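DUF3501 family protein (Burkholderia pseudomallei K96243, PDB 3FJV) is of unknown function, a DUF3501 family member that combines an antiparallel beta sheet with helices and forms a two-chain assembly in the crystal. Local coordinates at residues Y53-M58 with D75-L80; K88-I93 with S142-L147; G110-V115 with A127-D132. One frame throughout, in Å; residues are numbered along the deposited sequence.

Contact 1: residues Y53-M58 with D75-L80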
loop_
_atom_site.group_PDB
_atom_site.type_symbol
_atom_site.label_atom_id
_atom_site.label_comp_id
_atom_site.label_asym_id
_atom_site.label_seq_id
_atom_site.Cartn_x
_atom_site.Cartn_y
_atom_site.Cartn_z
ATOM N N TYR A 53 10.193 -5.565 17.331
ATOM C CA TYR A 53 10.838 -4.433 16.695
ATOM C C TYR A 53 9.854 -3.590 15.880
ATOM O O TYR A 53 9.816 -2.372 16.008
ATOM C CB TYR A 53 11.944 -4.918 15.776
ATOM C CG TYR A 53 12.615 -3.841 14.965
ATOM C CD1 TYR A 53 13.470 -2.936 15.574
ATOM C CD2 TYR A 53 12.416 -3.725 13.605
ATOM C CE1 TYR A 53 14.095 -1.920 14.866
ATOM C CE2 TYR A 53 13.093 -2.728 12.851
ATOM C CZ TYR A 53 13.920 -1.836 13.492
ATOM O OH TYR A 53 14.607 -0.858 12.811
ATOM N N GLN A 54 9.043 -4.234 15.041
ATOM C CA GLN A 54 8.129 -3.459 14.266
ATOM C C GLN A 54 7.181 -2.677 15.169
ATOM O O GLN A 54 6.826 -1.543 14.843
ATOM C CB GLN A 54 7.344 -4.347 13.291
ATOM C CG GLN A 54 8.159 -4.714 12.062
ATOM C CD GLN A 54 7.524 -5.796 11.241
ATOM O OE1 GLN A 54 7.922 -6.999 11.314
ATOM N NE2 GLN A 54 6.532 -5.419 10.482
ATOM N N ILE A 55 6.695 -3.316 16.224
ATOM C CA ILE A 55 5.774 -2.642 17.162
ATOM C C ILE A 55 6.487 -1.484 17.833
ATOM O O ILE A 55 5.988 -0.361 17.873
ATOM C CB ILE A 55 5.146 -3.594 18.212
ATOM C CG1 ILE A 55 4.262 -4.652 17.551
ATOM C CG2 ILE A 55 4.326 -2.782 19.233
ATOM C CD1 ILE A 55 4.040 -5.858 18.441
ATOM N N HIS A 56 7.695 -1.725 18.315
ATOM C CA HIS A 56 8.465 -0.650 18.910
ATOM C C HIS A 56 8.636 0.542 17.930
ATOM O O HIS A 56 8.486 1.727 18.303
ATOM C CB HIS A 56 9.830 -1.178 19.361
ATOM C CG HIS A 56 9.815 -1.943 20.660
ATOM N ND1 HIS A 56 10.746 -2.915 20.939
ATOM C CD2 HIS A 56 9.067 -1.808 21.776
ATOM C CE1 HIS A 56 10.572 -3.348 22.180
ATOM N NE2 HIS A 56 9.570 -2.689 22.713
ATOM N N GLU A 57 8.941 0.223 16.684
ATOM C CA GLU A 57 9.143 1.211 15.645
ATOM C C GLU A 57 7.865 2.026 15.356
ATOM O O GLU A 57 7.885 3.263 15.333
ATOM C CB GLU A 57 9.690 0.535 14.370
ATOM C CG GLU A 57 11.224 0.277 14.364
ATOM C CD GLU A 57 12.013 1.552 14.465
ATOM O OE1 GLU A 57 11.883 2.392 13.551
ATOM O OE2 GLU A 57 12.715 1.753 15.471
HETATM N N MSE A 58 6.744 1.339 15.261
HETATM C CA MSE A 58 5.491 2.030 15.067
HETATM C C MSE A 58 5.159 2.981 16.218
HETATM O O MSE A 58 4.823 4.145 15.988
HETATM C CB MSE A 58 4.328 1.043 14.910
HETATM C CG MSE A 58 2.922 1.727 14.630
HETATM SE SE MSE A 58 2.650 2.409 12.880
HETATM C CE MSE A 58 1.772 0.863 12.042
ATOM N N ASP A 75 -2.466 -5.671 18.291
ATOM C CA ASP A 75 -3.508 -6.444 17.617
ATOM C C ASP A 75 -3.329 -6.328 16.118
ATOM O O ASP A 75 -3.580 -7.269 15.395
ATOM C CB ASP A 75 -4.895 -5.929 17.977
ATOM C CG ASP A 75 -5.279 -6.172 19.426
ATOM O OD1 ASP A 75 -4.609 -6.943 20.110
ATOM O OD2 ASP A 75 -6.279 -5.576 19.888
ATOM N N ALA A 76 -2.837 -5.180 15.627
ATOM C CA ALA A 76 -2.614 -5.019 14.194
ATOM C C ALA A 76 -1.514 -5.947 13.648
ATOM O O ALA A 76 -1.573 -6.393 12.462
ATOM C CB ALA A 76 -2.270 -3.575 13.848
ATOM N N TYR A 77 -0.497 -6.183 14.474
ATOM C CA TYR A 77 0.622 -7.049 14.121
ATOM C C TYR A 77 0.468 -8.539 14.491
ATOM O O TYR A 77 1.300 -9.347 14.085
ATOM C CB TYR A 77 1.948 -6.487 14.685
ATOM C CG TYR A 77 2.468 -5.262 13.912
ATOM C CD1 TYR A 77 3.267 -5.415 12.791
ATOM C CD2 TYR A 77 2.154 -3.962 14.313
ATOM C CE1 TYR A 77 3.760 -4.311 12.102
ATOM C CE2 TYR A 77 2.628 -2.885 13.655
ATOM C CZ TYR A 77 3.458 -3.053 12.542
ATOM O OH TYR A 77 3.927 -1.977 11.826
ATOM N N LEU A 78 -0.604 -8.893 15.194
ATOM C CA LEU A 78 -0.908 -10.287 15.551
ATOM C C LEU A 78 -0.902 -11.277 14.378
ATOM O O LEU A 78 -0.492 -12.402 14.549
ATOM C CB LEU A 78 -2.303 -10.389 16.183
ATOM C CG LEU A 78 -2.657 -11.760 16.792
ATOM C CD1 LEU A 78 -1.744 -12.072 17.981
ATOM C CD2 LEU A 78 -4.132 -11.763 17.268
ATOM N N PRO A 79 -1.390 -10.868 13.191
ATOM C CA PRO A 79 -1.280 -11.750 12.048
ATOM C C PRO A 79 0.130 -12.306 11.798
ATOM O O PRO A 79 0.257 -13.376 11.211
ATOM C CB PRO A 79 -1.721 -10.869 10.857
ATOM C CG PRO A 79 -2.555 -9.790 11.473
ATOM C CD PRO A 79 -2.040 -9.589 12.851
ATOM N N LEU A 80 1.187 -11.590 12.194
ATOM C CA LEU A 80 2.525 -12.086 11.946
ATOM C C LEU A 80 3.043 -13.148 12.952
ATOM O O LEU A 80 4.152 -13.716 12.740
ATOM C CB LEU A 80 3.517 -10.924 11.820
ATOM C CG LEU A 80 3.162 -9.793 10.861
ATOM C CD1 LEU A 80 4.258 -8.728 10.776
ATOM C CD2 LEU A 80 2.855 -10.401 9.497
#
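The ring of Y77 reaches across to helix 48-62 and meets Q54, I55 and M58 together. At the root of the ring I55 slides past in the opposite direction, with CG1 3.9 Å from Y77 CD2. Farther out, the selenomethionine M58 brings its methyl CE to 3.6 Å from Y77 OH. Its CG stands anti to the backbone N (chi1 -177°) and the chain then bends twice, which carries CE round to the phenol end of the ring. The end amide of Q54 lies at the edge of the Y77 ring, near its plane but turned almost perpendicular to it, the two planes 85° apart; nearer the backbone, Q54 CB is 3.8 Å from Y77 CE1. The same amide end touches the methyl CD1 of L80, one short 3-10 turn beyond Y77. The backbone bond from L80 N to Y77 O, 2.9 Å long, closes that turn and brings L80 round to Q54 as well. Behind this first shell, L74 of helix 67-77 and the loop residues L4 and L9 pack on I55, while A103 of the second subunit packs on Y77. The contact is largely nonpolar packing of side chains, without hydrogen bonds between the segments, and joins two helices that follow each other in the chain: Y77 is the aromatic side chain from the 67-77 region laid against Q54, I55 and M58 of helix 48-62.

Contact 2: residues K88-I93 with S142-L147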
loop_
_atom_site.group_PDB
_atom_site.type_symbol
_atom_site.label_atom_id
_atom_site.label_comp_id
_atom_site.label_asym_id
_atom_site.label_seq_id
_atom_site.Cartn_x
_atom_site.Cartn_y
_atom_site.Cartn_z
ATOM N N LYS A 88 4.762 -17.632 9.414
ATOM C CA LYS A 88 4.194 -16.343 9.019
ATOM C C LYS A 88 5.288 -15.510 8.343
ATOM O O LYS A 88 6.415 -15.510 8.808
ATOM C CB LYS A 88 3.613 -15.583 10.238
ATOM C CG LYS A 88 2.576 -16.322 11.103
ATOM C CD LYS A 88 1.324 -16.609 10.400
ATOM C CE LYS A 88 0.238 -17.179 11.357
ATOM N NZ LYS A 88 -0.243 -16.199 12.355
ATOM N N ALA A 89 4.940 -14.797 7.262
ATOM C CA ALA A 89 5.885 -13.984 6.488
ATOM C C ALA A 89 5.230 -12.700 5.933
ATOM O O ALA A 89 4.023 -12.636 5.680
ATOM C CB ALA A 89 6.577 -14.807 5.353
ATOM N N THR A 90 6.009 -11.638 5.901
ATOM C CA THR A 90 5.669 -10.424 5.202
ATOM C C THR A 90 6.310 -10.537 3.817
ATOM O O THR A 90 7.527 -10.758 3.687
ATOM C CB THR A 90 6.197 -9.162 5.957
ATOM O OG1 THR A 90 5.564 -9.089 7.248
ATOM C CG2 THR A 90 5.869 -7.903 5.145
ATOM N N LEU A 91 5.470 -10.416 2.797
ATOM C CA LEU A 91 5.895 -10.402 1.405
ATOM C C LEU A 91 5.922 -8.948 0.939
ATOM O O LEU A 91 4.938 -8.212 1.099
ATOM C CB LEU A 91 4.937 -11.192 0.511
ATOM C CG LEU A 91 5.168 -11.218 -1.023
ATOM C CD1 LEU A 91 6.372 -12.008 -1.482
ATOM C CD2 LEU A 91 3.942 -11.816 -1.754
ATOM N N GLN A 92 7.032 -8.563 0.322
ATOM C CA GLN A 92 7.153 -7.224 -0.254
ATOM C C GLN A 92 7.490 -7.359 -1.716
ATOM O O GLN A 92 8.306 -8.181 -2.093
ATOM C CB GLN A 92 8.201 -6.385 0.468
ATOM C CG GLN A 92 7.765 -6.037 1.905
ATOM C CD GLN A 92 8.515 -4.852 2.481
ATOM O OE1 GLN A 92 8.411 -3.722 1.952
ATOM N NE2 GLN A 92 9.240 -5.077 3.581
ATOM N N ILE A 93 6.814 -6.561 -2.531
ATOM C CA ILE A 93 7.018 -6.494 -3.975
ATOM C C ILE A 93 7.713 -5.162 -4.184
ATOM O O ILE A 93 7.166 -4.128 -3.780
ATOM C CB ILE A 93 5.649 -6.509 -4.700
ATOM C CG1 ILE A 93 4.887 -7.789 -4.360
ATOM C CG2 ILE A 93 5.814 -6.431 -6.240
ATOM C CD1 ILE A 93 3.369 -7.676 -4.634
ATOM N N SER A 142 -1.343 -4.186 -3.163
ATOM C CA SER A 142 -0.493 -3.657 -2.120
ATOM C C SER A 142 0.879 -4.214 -2.470
ATOM O O SER A 142 0.996 -5.310 -2.998
ATOM C CB SER A 142 -1.012 -4.099 -0.725
ATOM O OG SER A 142 -0.242 -3.570 0.371
ATOM N N ALA A 143 1.912 -3.425 -2.263
ATOM C CA ALA A 143 3.263 -3.936 -2.381
ATOM C C ALA A 143 3.587 -4.806 -1.161
ATOM O O ALA A 143 4.698 -5.344 -1.088
ATOM C CB ALA A 143 4.272 -2.770 -2.503
ATOM N N VAL A 144 2.686 -4.865 -0.164
ATOM C CA VAL A 144 2.966 -5.614 1.099
ATOM C C VAL A 144 1.807 -6.549 1.454
ATOM O O VAL A 144 0.676 -6.118 1.530
ATOM C CB VAL A 144 3.290 -4.699 2.278
ATOM C CG1 VAL A 144 3.644 -5.511 3.546
ATOM C CG2 VAL A 144 4.466 -3.764 1.931
ATOM N N HIS A 145 2.107 -7.824 1.706
ATOM C CA HIS A 145 1.086 -8.806 2.073
ATOM C C HIS A 145 1.554 -9.591 3.293
ATOM O O HIS A 145 2.748 -9.732 3.516
ATOM C CB HIS A 145 0.884 -9.764 0.905
ATOM C CG HIS A 145 0.329 -9.099 -0.314
ATOM N ND1 HIS A 145 -1.027 -8.973 -0.534
ATOM C CD2 HIS A 145 0.943 -8.522 -1.383
ATOM C CE1 HIS A 145 -1.225 -8.332 -1.680
ATOM N NE2 HIS A 145 -0.047 -8.071 -2.225
ATOM N N PHE A 146 0.611 -10.046 4.102
ATOM C CA PHE A 146 0.896 -10.888 5.271
ATOM C C PHE A 146 0.506 -12.317 4.915
ATOM O O PHE A 146 -0.659 -12.583 4.540
ATOM C CB PHE A 146 0.084 -10.378 6.459
ATOM C CG PHE A 146 0.544 -9.045 7.035
ATOM C CD1 PHE A 146 1.744 -8.435 6.673
ATOM C CD2 PHE A 146 -0.237 -8.420 8.033
ATOM C CE1 PHE A 146 2.148 -7.236 7.230
ATOM C CE2 PHE A 146 0.168 -7.207 8.591
ATOM C CZ PHE A 146 1.393 -6.623 8.173
ATOM N N LEU A 147 1.474 -13.233 4.924
ATOM C CA LEU A 147 1.219 -14.602 4.512
ATOM C C LEU A 147 1.284 -15.596 5.706
ATOM O O LEU A 147 2.070 -15.398 6.679
ATOM C CB LEU A 147 2.221 -15.030 3.447
ATOM C CG LEU A 147 2.443 -14.161 2.214
ATOM C CD1 LEU A 147 3.458 -14.856 1.242
ATOM C CD2 LEU A 147 1.177 -13.776 1.541
#
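A89 pairs with L147 and L91 with H145 as antiparallel hydrogen-bonded pairs, and the strand axes approach to 4.7 Å at 159° between their directions. The bond from L147 N to A89 O is short and straight, 2.7 Å with 176° at the hydrogen. Beyond the last bridge, I93 N still bonds A143 O at 2.8 Å, so the pairing carries on into the loop that leads to strand 144-150. T90, Q92, V144 and F146 share one face. There, with T90 OG1 anti to the carbonyl carbon (chi1 -62°), CG2 falls anti to the backbone N and reaches V144 CG1 at 3.6 Å; the other methyl of V144, CG2, lies alongside the Q92 chain. T90 also runs beside F146, its OG1 3.9 Å from F146 CE1, but that hydroxyl is hydrogen-bonded to E46. R102 of the second subunit makes a cation-pi contact with F146. On the other face L91 CB meets L147 CD1 at 4.0 Å. I93 CD1 comes to the edge of the H145 ring, near its plane, and ND1 of that ring is hydrogen-bonded to D130. L43 of strand 41-45 packs on A89, L91 and L147, and A127 and A129 of strand 125-129 cover L147 as well. The pair thus lies inside the sheet, whose strands run here in the order 41-45, 86-93, 144-150, 125-129.

Contact 3: residues G110-V115 with A127-D132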
loop_
_atom_site.group_PDB
_atom_site.type_symbol
_atom_site.label_atom_id
_atom_site.label_comp_id
_atom_site.label_asym_id
_atom_site.label_seq_id
_atom_site.Cartn_x
_atom_site.Cartn_y
_atom_site.Cartn_z
ATOM N N GLY A 110 -2.958 -11.008 -7.319
ATOM C CA GLY A 110 -3.144 -12.375 -6.827
ATOM C C GLY A 110 -1.844 -13.132 -6.603
ATOM O O GLY A 110 -1.871 -14.283 -6.212
ATOM N N ILE A 111 -0.701 -12.494 -6.804
ATOM C CA ILE A 111 0.593 -13.192 -6.569
ATOM C C ILE A 111 0.772 -13.700 -5.143
ATOM O O ILE A 111 1.383 -14.742 -4.916
ATOM C CB ILE A 111 1.807 -12.317 -6.987
ATOM C CG1 ILE A 111 3.050 -13.190 -7.121
ATOM C CG2 ILE A 111 2.030 -11.124 -6.028
ATOM C CD1 ILE A 111 4.219 -12.502 -7.834
ATOM N N GLU A 112 0.237 -12.979 -4.173
ATOM C CA GLU A 112 0.330 -13.394 -2.772
ATOM C C GLU A 112 -0.290 -14.762 -2.471
ATOM O O GLU A 112 0.028 -15.360 -1.457
ATOM C CB GLU A 112 -0.262 -12.336 -1.854
ATOM C CG GLU A 112 -1.792 -12.146 -1.926
ATOM C CD GLU A 112 -2.249 -11.273 -3.115
ATOM O OE1 GLU A 112 -1.435 -10.979 -3.994
ATOM O OE2 GLU A 112 -3.421 -10.882 -3.160
ATOM N N ASP A 113 -1.179 -15.231 -3.355
ATOM C CA ASP A 113 -1.825 -16.542 -3.245
ATOM C C ASP A 113 -1.030 -17.651 -3.957
ATOM O O ASP A 113 -1.393 -18.802 -3.830
ATOM C CB ASP A 113 -3.194 -16.538 -3.974
ATOM C CG ASP A 113 -4.111 -15.461 -3.506
ATOM O OD1 ASP A 113 -4.104 -15.166 -2.304
ATOM O OD2 ASP A 113 -4.909 -14.959 -4.339
ATOM N N ARG A 114 0.014 -17.296 -4.721
ATOM C CA ARG A 114 0.703 -18.241 -5.627
ATOM C C ARG A 114 2.129 -18.560 -5.188
ATOM O O ARG A 114 2.816 -19.309 -5.847
ATOM C CB ARG A 114 0.718 -17.695 -7.046
ATOM C CG ARG A 114 -0.612 -17.289 -7.616
ATOM C CD ARG A 114 -1.702 -18.301 -7.391
ATOM N NE ARG A 114 -1.343 -19.659 -7.809
ATOM C CZ ARG A 114 -2.161 -20.704 -7.703
ATOM N NH1 ARG A 114 -3.378 -20.540 -7.241
ATOM N NH2 ARG A 114 -1.772 -21.917 -8.097
ATOM N N VAL A 115 2.522 -18.043 -4.025
ATOM C CA VAL A 115 3.801 -18.353 -3.394
ATOM C C VAL A 115 3.621 -19.607 -2.584
ATOM O O VAL A 115 2.734 -19.706 -1.780
ATOM C CB VAL A 115 4.294 -17.201 -2.468
ATOM C CG1 VAL A 115 5.485 -17.678 -1.576
ATOM C CG2 VAL A 115 4.657 -15.958 -3.314
ATOM N N ALA A 127 0.713 -20.174 0.404
ATOM C CA ALA A 127 0.432 -19.155 1.383
ATOM C C ALA A 127 -1.042 -18.819 1.369
ATOM O O ALA A 127 -1.678 -18.822 0.321
ATOM C CB ALA A 127 1.261 -17.879 1.105
ATOM N N ILE A 128 -1.585 -18.602 2.553
ATOM C CA ILE A 128 -2.910 -17.995 2.713
ATOM C C ILE A 128 -2.632 -16.564 3.110
ATOM O O ILE A 128 -1.998 -16.328 4.154
ATOM C CB ILE A 128 -3.760 -18.686 3.809
ATOM C CG1 ILE A 128 -3.908 -20.183 3.518
ATOM C CG2 ILE A 128 -5.139 -18.029 3.903
ATOM C CD1 ILE A 128 -4.574 -20.466 2.191
ATOM N N ALA A 129 -3.072 -15.619 2.275
ATOM C CA ALA A 129 -2.712 -14.200 2.409
ATOM C C ALA A 129 -3.788 -13.300 2.980
ATOM O O ALA A 129 -4.973 -13.464 2.675
ATOM C CB ALA A 129 -2.287 -13.654 1.032
ATOM N N ASP A 130 -3.369 -12.352 3.806
ATOM C CA ASP A 130 -4.170 -11.148 4.118
ATOM C C ASP A 130 -5.520 -11.463 4.762
ATOM O O ASP A 130 -6.513 -10.759 4.537
ATOM C CB ASP A 130 -4.340 -10.262 2.839
ATOM C CG ASP A 130 -3.005 -9.934 2.163
ATOM O OD1 ASP A 130 -2.012 -9.635 2.898
ATOM O OD2 ASP A 130 -2.970 -9.974 0.904
ATOM N N GLU A 131 -5.536 -12.459 5.651
ATOM C CA GLU A 131 -6.786 -12.857 6.300
ATOM C C GLU A 131 -7.281 -11.778 7.270
ATOM O O GLU A 131 -8.435 -11.742 7.633
ATOM C CB GLU A 131 -6.590 -14.154 7.046
ATOM C CG GLU A 131 -6.490 -15.351 6.116
ATOM C CD GLU A 131 -6.012 -16.571 6.850
ATOM O OE1 GLU A 131 -4.812 -16.583 7.281
ATOM O OE2 GLU A 131 -6.855 -17.500 7.010
ATOM N N ASP A 132 -6.378 -10.900 7.682
ATOM C CA ASP A 132 -6.741 -9.782 8.529
ATOM C C ASP A 132 -7.437 -8.646 7.807
ATOM O O ASP A 132 -7.865 -7.669 8.437
ATOM C CB ASP A 132 -5.503 -9.262 9.240
ATOM C CG ASP A 132 -4.434 -8.803 8.291
ATOM O OD1 ASP A 132 -4.148 -9.498 7.297
ATOM O OD2 ASP A 132 -3.874 -7.737 8.531
HETATM O O HOH W 1 -5.134 -10.634 -0.659
HETATM O O HOH W 2 -4.472 -16.439 0.032
#
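E112 and A129 meet at the base of the beta hairpin formed by strands 115-119 and 125-129, where a 3-10 turn, residues 111-113, leads into the first of them. The tight part is small and mostly apolar. E112 CG presses on the methyl of A129, CB, at 3.4 Å, because chi1 of 69° sets CG between the backbone N and the carbonyl carbon, and the bend at chi2 then turns the carboxylate aside. A127 CB lies close to E112 O, a carbonyl buried here with no partner in the model. L147 of strand 144-150 packs on both alanines. The polar side is looser and bridged by water. The carboxylates of E112 and D130 do not touch, OE2 and OD2 standing 4.2 Å apart with their planes at 45°; a water lies within hydrogen-bonding distance of both, 3.0 Å from E112 OE2 and 2.7 Å from D130 OD2. D130 OD2 is also hydrogen-bonded to H145 ND1, which may offset the nearness of the two carboxylates. A second water links D113 OD1 to A129 N, accepting from the latter at 2.8 Å. R102 of the second subunit forms a salt bridge to D130 OD1. Only one direct hydrogen bond joins the two segments, A127 N to V115 O, 3.0 Å long and nearly straight at 172°.

In the fold
Contacts 1 and 2 are buried, whereas contact 3 is partly buried and includes two bridging waters. Contact 1 joins two helices through side chains alone; contact 2 joins two sheet strands chiefly through backbone bonds; contact 3 sets a turn against a strand, mixing a single backbone bond with carboxylates and water. Contacts 2 and 3 reach the same sheet and lie closest, their centres about 8 Å apart, and D130 N probably hydrogen-bonds F146 O between them. Contact 1 meets contact 2 where L80 packs on F146 and K88 NZ probably hydrogen-bonds P79 O, and contact 3 where P79 packs on D132. All three touch the second subunit.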